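Local structure of SmhB (Serratia marcescens, 6ZZH) at residues A191-I196 with A217-G222; G197-L202 with T209-G214. The protein probably acts as the B component of a tripartite alpha-helical pore-forming toxin, of the family that includes the Bacillus haemolytic enterotoxin HBL. All coordinates share one frame; numbering follows the deposited sequence.

Contact 1. Residues A191-I196 with A217-G222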
loop_
_atom_site.group_PDB
_atom_site.type_symbol
_atom_site.label_atom_id
_atom_site.label_comp_id
_atom_site.label_asym_id
_atom_site.label_seq_id
_atom_site.Cartn_x
_atom_site.Cartn_y
_atom_site.Cartn_z
ATOM N N ALA A 191 -8.770 -3.455 13.839
ATOM C CA ALA A 191 -9.142 -3.441 12.418
ATOM C C ALA A 191 -8.600 -2.151 11.793
ATOM O O ALA A 191 -8.197 -1.258 12.544
ATOM C CB ALA A 191 -10.631 -3.580 12.258
ATOM N N ILE A 192 -8.512 -2.147 10.469
ATOM C CA ILE A 192 -8.152 -0.973 9.649
ATOM C C ILE A 192 -9.462 -0.503 9.055
ATOM O O ILE A 192 -10.271 -1.369 8.595
ATOM C CB ILE A 192 -7.082 -1.329 8.612
ATOM C CG1 ILE A 192 -5.796 -1.819 9.292
ATOM C CG2 ILE A 192 -6.797 -0.167 7.688
ATOM C CD1 ILE A 192 -5.103 -0.824 10.178
ATOM N N VAL A 193 -9.685 0.810 9.143
ATOM C CA VAL A 193 -10.909 1.487 8.636
ATOM C C VAL A 193 -10.486 2.429 7.513
ATOM O O VAL A 193 -9.531 3.158 7.711
ATOM C CB VAL A 193 -11.616 2.259 9.766
ATOM C CG1 VAL A 193 -12.928 2.875 9.316
ATOM C CG2 VAL A 193 -11.806 1.365 10.975
ATOM N N THR A 194 -11.178 2.406 6.382
ATOM C CA THR A 194 -10.834 3.285 5.252
ATOM C C THR A 194 -12.060 4.079 4.843
ATOM O O THR A 194 -13.230 3.631 5.088
ATOM C CB THR A 194 -10.263 2.501 4.072
ATOM O OG1 THR A 194 -11.310 1.691 3.524
ATOM C CG2 THR A 194 -9.062 1.678 4.474
ATOM N N ALA A 195 -11.806 5.224 4.223
ATOM C CA ALA A 195 -12.858 6.067 3.626
ATOM C C ALA A 195 -12.276 6.766 2.402
ATOM O O ALA A 195 -11.048 7.105 2.409
ATOM C CB ALA A 195 -13.364 7.055 4.640
ATOM N N ILE A 196 -13.140 7.030 1.426
ATOM C CA ILE A 196 -12.788 7.760 0.183
ATOM C C ILE A 196 -13.703 8.965 0.046
ATOM O O ILE A 196 -14.934 8.841 0.274
ATOM C CB ILE A 196 -12.895 6.797 -1.014
ATOM C CG1 ILE A 196 -11.847 5.695 -0.919
ATOM C CG2 ILE A 196 -12.799 7.572 -2.318
ATOM C CD1 ILE A 196 -12.189 4.475 -1.720
ATOM N N ALA A 217 -8.609 8.110 3.520
ATOM C CA ALA A 217 -8.352 8.123 4.961
ATOM C C ALA A 217 -8.223 6.675 5.376
ATOM O O ALA A 217 -8.946 5.843 4.825
ATOM C CB ALA A 217 -9.446 8.823 5.701
ATOM N N MET A 218 -7.222 6.387 6.191
ATOM C CA MET A 218 -7.051 5.064 6.828
ATOM C C MET A 218 -6.822 5.379 8.297
ATOM O O MET A 218 -6.070 6.361 8.617
ATOM C CB MET A 218 -5.893 4.258 6.250
ATOM C CG MET A 218 -5.961 4.175 4.748
ATOM S SD MET A 218 -4.675 3.138 4.047
ATOM C CE MET A 218 -5.184 1.515 4.622
ATOM N N MET A 219 -7.520 4.634 9.123
ATOM C CA MET A 219 -7.548 4.801 10.577
ATOM C C MET A 219 -7.610 3.400 11.180
ATOM O O MET A 219 -7.922 2.433 10.467
ATOM C CB MET A 219 -8.798 5.605 10.945
ATOM C CG MET A 219 -8.792 7.065 10.455
ATOM S SD MET A 219 -10.503 7.709 10.251
ATOM C CE MET A 219 -11.002 6.748 8.820
ATOM N N THR A 220 -7.428 3.290 12.483
ATOM C CA THR A 220 -7.581 1.988 13.160
ATOM C C THR A 220 -8.930 1.983 13.888
ATOM O O THR A 220 -9.509 3.055 14.151
ATOM C CB THR A 220 -6.417 1.797 14.104
ATOM O OG1 THR A 220 -6.597 2.918 14.970
ATOM C CG2 THR A 220 -5.085 1.849 13.402
ATOM N N ALA A 221 -9.430 0.805 14.176
ATOM C CA ALA A 221 -10.624 0.620 15.036
ATOM C C ALA A 221 -10.198 -0.371 16.110
ATOM O O ALA A 221 -9.627 -1.420 15.731
ATOM C CB ALA A 221 -11.810 0.114 14.253
ATOM N N GLY A 222 -10.370 -0.019 17.385
ATOM C CA GLY A 222 -10.072 -0.916 18.511
ATOM C C GLY A 222 -11.345 -1.579 19.002
ATOM O O GLY A 222 -12.367 -1.555 18.247
#
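Val193 sends its CG2 methyl onto the methyl of Ala221, with Val193 CG2 and Ala221 CB 3.5 Å apart. With chi1 at -176°, CG1 lies anti to the backbone N. This puts CG2 beside that N and on the side of Ala221, while CG1 faces the CE of Met219 more loosely. Ala191 and Ala195 share this face, and helix 349-363 covers part of it through Phe352, Val353 and Leu356. On the other face Met218 lies alongside Thr194, pointing the same way. Its chain bends at chi3 (68°), and Met218 CE sits 3.9 Å from both Ile192 CG2 and Thr194 CG2. Helices 5-31 and 156-185 also touch Met218. The two strands are the antiparallel centre of a four-stranded mixed sheet in this mainly helical fold of the HBL toxin family, between strands 226-228 and 339-341. Three hydrogen-bonded pairs, Ala191 with Ala221, Val193 with Met219 and Ala195 with Ala217, give six backbone bonds. The shortest runs from Val193 N to Met219 O, 2.7 Å and nearly straight at 173°. Between these pairs, CA-H...O contacts add to the backbone grip, as from Thr194 CA to Ala217 O at 3.2 Å.

Contact 2. Residues G197-L202 with T209-G214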
loop_
_atom_site.group_PDB
_atom_site.type_symbol
_atom_site.label_atom_id
_atom_site.label_comp_id
_atom_site.label_asym_id
_atom_site.label_seq_id
_atom_site.Cartn_x
_atom_site.Cartn_y
_atom_site.Cartn_z
ATOM N N GLY A 197 -13.145 10.089 -0.354
ATOM C CA GLY A 197 -13.913 11.337 -0.490
ATOM C C GLY A 197 -13.155 12.397 -1.248
ATOM O O GLY A 197 -11.956 12.186 -1.522
ATOM N N ALA A 198 -13.816 13.511 -1.558
ATOM C CA ALA A 198 -13.234 14.619 -2.350
ATOM C C ALA A 198 -11.993 15.181 -1.631
ATOM O O ALA A 198 -12.017 15.343 -0.371
ATOM C CB ALA A 198 -14.265 15.683 -2.563
ATOM N N VAL A 199 -10.971 15.523 -2.405
ATOM C CA VAL A 199 -9.644 16.039 -1.936
ATOM C C VAL A 199 -9.726 17.543 -1.631
ATOM O O VAL A 199 -8.762 18.117 -1.101
ATOM C CB VAL A 199 -8.577 15.769 -3.016
ATOM C CG1 VAL A 199 -8.395 14.305 -3.266
ATOM C CG2 VAL A 199 -8.920 16.440 -4.333
ATOM N N ALA A 200 -10.821 18.188 -1.981
ATOM C CA ALA A 200 -11.014 19.634 -1.733
ATOM C C ALA A 200 -12.453 19.924 -1.282
ATOM O O ALA A 200 -13.332 19.038 -1.430
ATOM C CB ALA A 200 -10.670 20.391 -2.973
ATOM N N GLY A 201 -12.670 21.140 -0.753
ATOM C CA GLY A 201 -13.980 21.592 -0.263
ATOM C C GLY A 201 -14.963 21.601 -1.411
ATOM O O GLY A 201 -14.549 21.987 -2.509
ATOM N N LEU A 202 -16.213 21.214 -1.171
ATOM C CA LEU A 202 -17.267 21.113 -2.222
ATOM C C LEU A 202 -17.894 22.493 -2.489
ATOM O O LEU A 202 -17.902 23.318 -1.560
ATOM C CB LEU A 202 -18.284 20.068 -1.749
ATOM C CG LEU A 202 -17.680 18.688 -1.445
ATOM C CD1 LEU A 202 -18.743 17.721 -0.979
ATOM C CD2 LEU A 202 -16.963 18.115 -2.656
ATOM N N THR A 209 -16.861 18.865 -11.030
ATOM C CA THR A 209 -16.787 17.414 -10.695
ATOM C C THR A 209 -15.912 17.202 -9.453
ATOM O O THR A 209 -14.738 17.591 -9.401
ATOM C CB THR A 209 -16.265 16.552 -11.849
ATOM O OG1 THR A 209 -17.041 16.758 -13.039
ATOM C CG2 THR A 209 -16.261 15.086 -11.468
ATOM N N PRO A 210 -16.450 16.568 -8.388
ATOM C CA PRO A 210 -15.654 16.278 -7.210
ATOM C C PRO A 210 -14.621 15.212 -7.568
ATOM O O PRO A 210 -14.937 14.274 -8.279
ATOM C CB PRO A 210 -16.659 15.790 -6.164
ATOM C CG PRO A 210 -18.017 16.182 -6.715
ATOM C CD PRO A 210 -17.851 16.148 -8.223
ATOM N N VAL A 211 -13.400 15.407 -7.066
ATOM C CA VAL A 211 -12.289 14.468 -7.275
ATOM C C VAL A 211 -12.034 13.712 -5.975
ATOM O O VAL A 211 -11.581 14.354 -4.985
ATOM C CB VAL A 211 -11.070 15.208 -7.835
ATOM C CG1 VAL A 211 -9.905 14.268 -8.047
ATOM C CG2 VAL A 211 -11.413 15.901 -9.130
ATOM N N VAL A 212 -12.381 12.424 -5.981
ATOM C CA VAL A 212 -12.164 11.452 -4.869
ATOM C C VAL A 212 -10.850 10.724 -5.127
ATOM O O VAL A 212 -10.303 10.071 -4.196
ATOM C CB VAL A 212 -13.331 10.450 -4.710
ATOM C CG1 VAL A 212 -14.643 11.138 -4.378
ATOM C CG2 VAL A 212 -13.524 9.586 -5.946
ATOM N N MET A 213 -10.331 10.820 -6.340
ATOM C CA MET A 213 -9.061 10.152 -6.721
ATOM C C MET A 213 -7.964 10.650 -5.796
ATOM O O MET A 213 -7.603 11.829 -5.874
ATOM C CB MET A 213 -8.693 10.511 -8.156
ATOM C CG MET A 213 -7.604 9.701 -8.712
ATOM S SD MET A 213 -7.358 10.300 -10.360
ATOM C CE MET A 213 -5.772 9.591 -10.772
ATOM N N GLY A 214 -7.431 9.769 -4.975
ATOM C CA GLY A 214 -6.368 10.132 -4.010
ATOM C C GLY A 214 -6.907 10.752 -2.740
ATOM O O GLY A 214 -6.083 11.179 -1.903
#
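This is a loop-to-loop contact within the long connection between the antiparallel strands 191-196 and 216-222. Neither segment forms a regular helix or strand. The two runs of chain meet beyond the strand ends of the sheet, beside the long helices of this mainly helical fold of the HBL toxin family. One backbone hydrogen bond joins them, from Val199 N to Val211 O at 2.9 Å. It is somewhat bent, with 151° at the hydrogen. Ala198 CA adds a CA-H...O contact to the same Val211 O at 3.1 Å, and Val212 CA makes one to Gly197 O. The rest is packing of small apolar groups, partly on each other and partly on backbone. Val212 CG1 lies against the peptide between Gly197 and Ala198, 3.7 Å from Gly197 C. At the outer end the methyl of Ala198 and CD2 of Leu202 both meet CB of Pro210. Gln32 ties segment 209-214 to its surroundings: its OE1 accepts from the backbone N of Val212 and Met213, and its NE2 donates to Pro210 O. Tyr244 and Arg240 of helix 230-245 touch Val199. Val199 has chi1 at -62°, which sets CG2 between its own backbone N and carbonyl carbon. Both methyls thereby border the bonded carbonyl: Val199 CG2 is 3.4 Å and Val199 CG1 3.6 Å from Val211 O.

How the contacts relate
Contact 2 is nested inside the loop that contact 1 closes. Segment 197-202 continues directly from strand 191-196, and segment 209-214 leads back toward strand 216-222. The centres of the two contacts are about 18 Å apart, yet the contacts touch where Ile196 CG2 packs on Val212 CB at 3.8 Å. Both are largely buried, but contact 1 lies nearer the centre of the chain, and contact 2 reaches the surface at Pro210. Contact 1 is a regular strand pair, with a ladder of backbone bonds and mostly apolar side chains on both faces, two threonines among them on one. Contact 2 buries less area, has a single backbone bond across it, and draws on polar groups such as Gln32 around it.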